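Local atomic coordinates of tRNA (Adenine(22)-N(1))-methyltransferase (Mycoplasma capricolum subsp. capricolum, PDB entry 6QE6), a protein that probably methylates the N1 atom of adenine 22 in tRNA with S-adenosylmethionine as methyl donor, and is bound here to the product S-adenosylhomocysteine. Residues A[188-193]-A[238-243]. Sequence-based numbering, arbitrary orientation.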
# COMPACT_ATOMS: atom_id res chain seq x y z
N ILE A 188 -11.96 10.22 -1.25
CA ILE A 188 -11.94 8.89 -0.65
C ILE A 188 -11.92 7.83 -1.74
O ILE A 188 -11.21 6.82 -1.65
CB ILE A 188 -13.14 8.73 0.29
CG1 ILE A 188 -12.99 9.68 1.48
CG2 ILE A 188 -13.26 7.31 0.76
CD1 ILE A 188 -13.97 9.43 2.62
N GLU A 189 -12.65 8.09 -2.83
CA GLU A 189 -12.78 7.12 -3.89
C GLU A 189 -11.49 6.99 -4.70
O GLU A 189 -11.04 5.89 -4.99
CB GLU A 189 -13.94 7.52 -4.80
CG GLU A 189 -14.12 6.59 -5.96
CD GLU A 189 -15.31 5.70 -5.80
OE1 GLU A 189 -16.18 6.07 -4.97
OE2 GLU A 189 -15.38 4.66 -6.49
N PHE A 190 -10.88 8.13 -5.06
CA PHE A 190 -9.84 8.13 -6.07
C PHE A 190 -8.51 8.73 -5.64
O PHE A 190 -7.56 8.68 -6.43
CB PHE A 190 -10.31 8.89 -7.31
CG PHE A 190 -11.54 8.35 -7.93
CD1 PHE A 190 -11.53 7.09 -8.51
CD2 PHE A 190 -12.71 9.10 -7.96
CE1 PHE A 190 -12.67 6.58 -9.11
CE2 PHE A 190 -13.86 8.60 -8.57
CZ PHE A 190 -13.84 7.34 -9.15
N GLY A 191 -8.43 9.33 -4.44
CA GLY A 191 -7.18 9.88 -3.96
C GLY A 191 -7.24 11.36 -3.64
O GLY A 191 -7.81 12.13 -4.42
N SER A 192 -6.67 11.78 -2.50
CA SER A 192 -6.56 13.21 -2.17
C SER A 192 -6.01 14.00 -3.35
O SER A 192 -4.96 13.65 -3.90
CB SER A 192 -5.66 13.42 -0.94
OG SER A 192 -5.86 12.44 0.08
N LYS A 193 -6.73 15.06 -3.74
CA LYS A 193 -6.33 15.91 -4.87
C LYS A 193 -4.87 16.34 -4.77
O LYS A 193 -4.14 16.36 -5.77
CB LYS A 193 -7.19 17.16 -4.93
CG LYS A 193 -8.67 16.93 -4.89
CD LYS A 193 -9.37 18.28 -4.82
CE LYS A 193 -9.80 18.64 -3.40
NZ LYS A 193 -11.18 19.22 -3.41
N ARG A 238 -15.41 11.07 -14.03
CA ARG A 238 -15.32 12.27 -14.85
C ARG A 238 -15.28 13.51 -13.97
O ARG A 238 -14.54 14.46 -14.26
CB ARG A 238 -16.51 12.33 -15.81
CG ARG A 238 -16.62 13.64 -16.55
CD ARG A 238 -15.38 13.86 -17.38
NE ARG A 238 -15.23 12.78 -18.35
CZ ARG A 238 -14.06 12.39 -18.85
NH1 ARG A 238 -12.93 13.00 -18.48
NH2 ARG A 238 -14.02 11.40 -19.74
N LYS A 239 -16.06 13.53 -12.89
CA LYS A 239 -15.97 14.64 -11.96
C LYS A 239 -14.57 14.72 -11.37
O LYS A 239 -13.93 15.78 -11.39
CB LYS A 239 -17.03 14.51 -10.86
CG LYS A 239 -18.44 14.81 -11.36
CD LYS A 239 -19.49 14.86 -10.26
CE LYS A 239 -20.85 14.35 -10.76
NZ LYS A 239 -21.80 13.98 -9.66
N TYR A 240 -14.05 13.59 -10.86
CA TYR A 240 -12.74 13.62 -10.23
C TYR A 240 -11.66 14.01 -11.23
O TYR A 240 -10.78 14.81 -10.91
CB TYR A 240 -12.42 12.27 -9.58
CG TYR A 240 -11.06 12.25 -8.90
CD1 TYR A 240 -10.91 12.67 -7.59
CD2 TYR A 240 -9.92 11.82 -9.59
CE1 TYR A 240 -9.66 12.65 -6.95
CE2 TYR A 240 -8.66 11.80 -8.98
CZ TYR A 240 -8.54 12.21 -7.65
OH TYR A 240 -7.31 12.20 -7.05
N ILE A 241 -11.72 13.46 -12.45
CA ILE A 241 -10.78 13.89 -13.48
C ILE A 241 -10.82 15.40 -13.62
O ILE A 241 -9.78 16.07 -13.66
CB ILE A 241 -11.08 13.19 -14.82
CG1 ILE A 241 -10.78 11.70 -14.75
CG2 ILE A 241 -10.23 13.81 -15.93
CD1 ILE A 241 -10.97 10.96 -16.06
N ASP A 242 -12.03 15.98 -13.66
CA ASP A 242 -12.14 17.42 -13.90
C ASP A 242 -11.48 18.22 -12.79
O ASP A 242 -10.93 19.30 -13.04
CB ASP A 242 -13.61 17.82 -14.05
CG ASP A 242 -14.20 17.39 -15.40
OD1 ASP A 242 -15.44 17.48 -15.54
OD2 ASP A 242 -13.44 16.95 -16.32
N VAL A 243 -11.49 17.70 -11.56
CA VAL A 243 -10.92 18.43 -10.44
C VAL A 243 -9.39 18.42 -10.48
O VAL A 243 -8.74 19.43 -10.17
CB VAL A 243 -11.45 17.85 -9.13
CG1 VAL A 243 -10.73 18.45 -7.98
CG2 VAL A 243 -12.95 18.09 -9.04
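Tyr240 lays one face of its ring under the CB of Phe190, which stands 3.5 Å from the ring centroid and almost on the ring normal, a CH-pi contact. The two side chains pass in opposed senses, and Phe190 CD2 comes to 3.6 Å from Tyr240 CB, with the ring planes inclined at 46°. A chi1 of -180°, which sets CG of Tyr240 trans to its N, directs the ring toward 188-193 and brings its hydroxyl to the turn after Phe190. There OH donates a hydrogen bond of 2.7 Å to Gly191 O, approaching from above the carbonyl plane. Tyrosine suits this place because its ring gives Phe190 CB a flat apolar face while its hydroxyl satisfies a buried carbonyl. Gly191, just past the end of helix 185-190, has positive phi, and any CB there would collide with Phe190 O. Farther along, the aliphatic part of Lys193 meets Val243, CD to CG1 3.4 Å, while its NZ pairs with Glu184. Tyr240 also packs on Tyr202 and Leu206 of helix 200-217, and Ser192 N bonds to Glu159 OE1, so the turn links edge strand 155-163 to the paired helices 200-217 and 225-244.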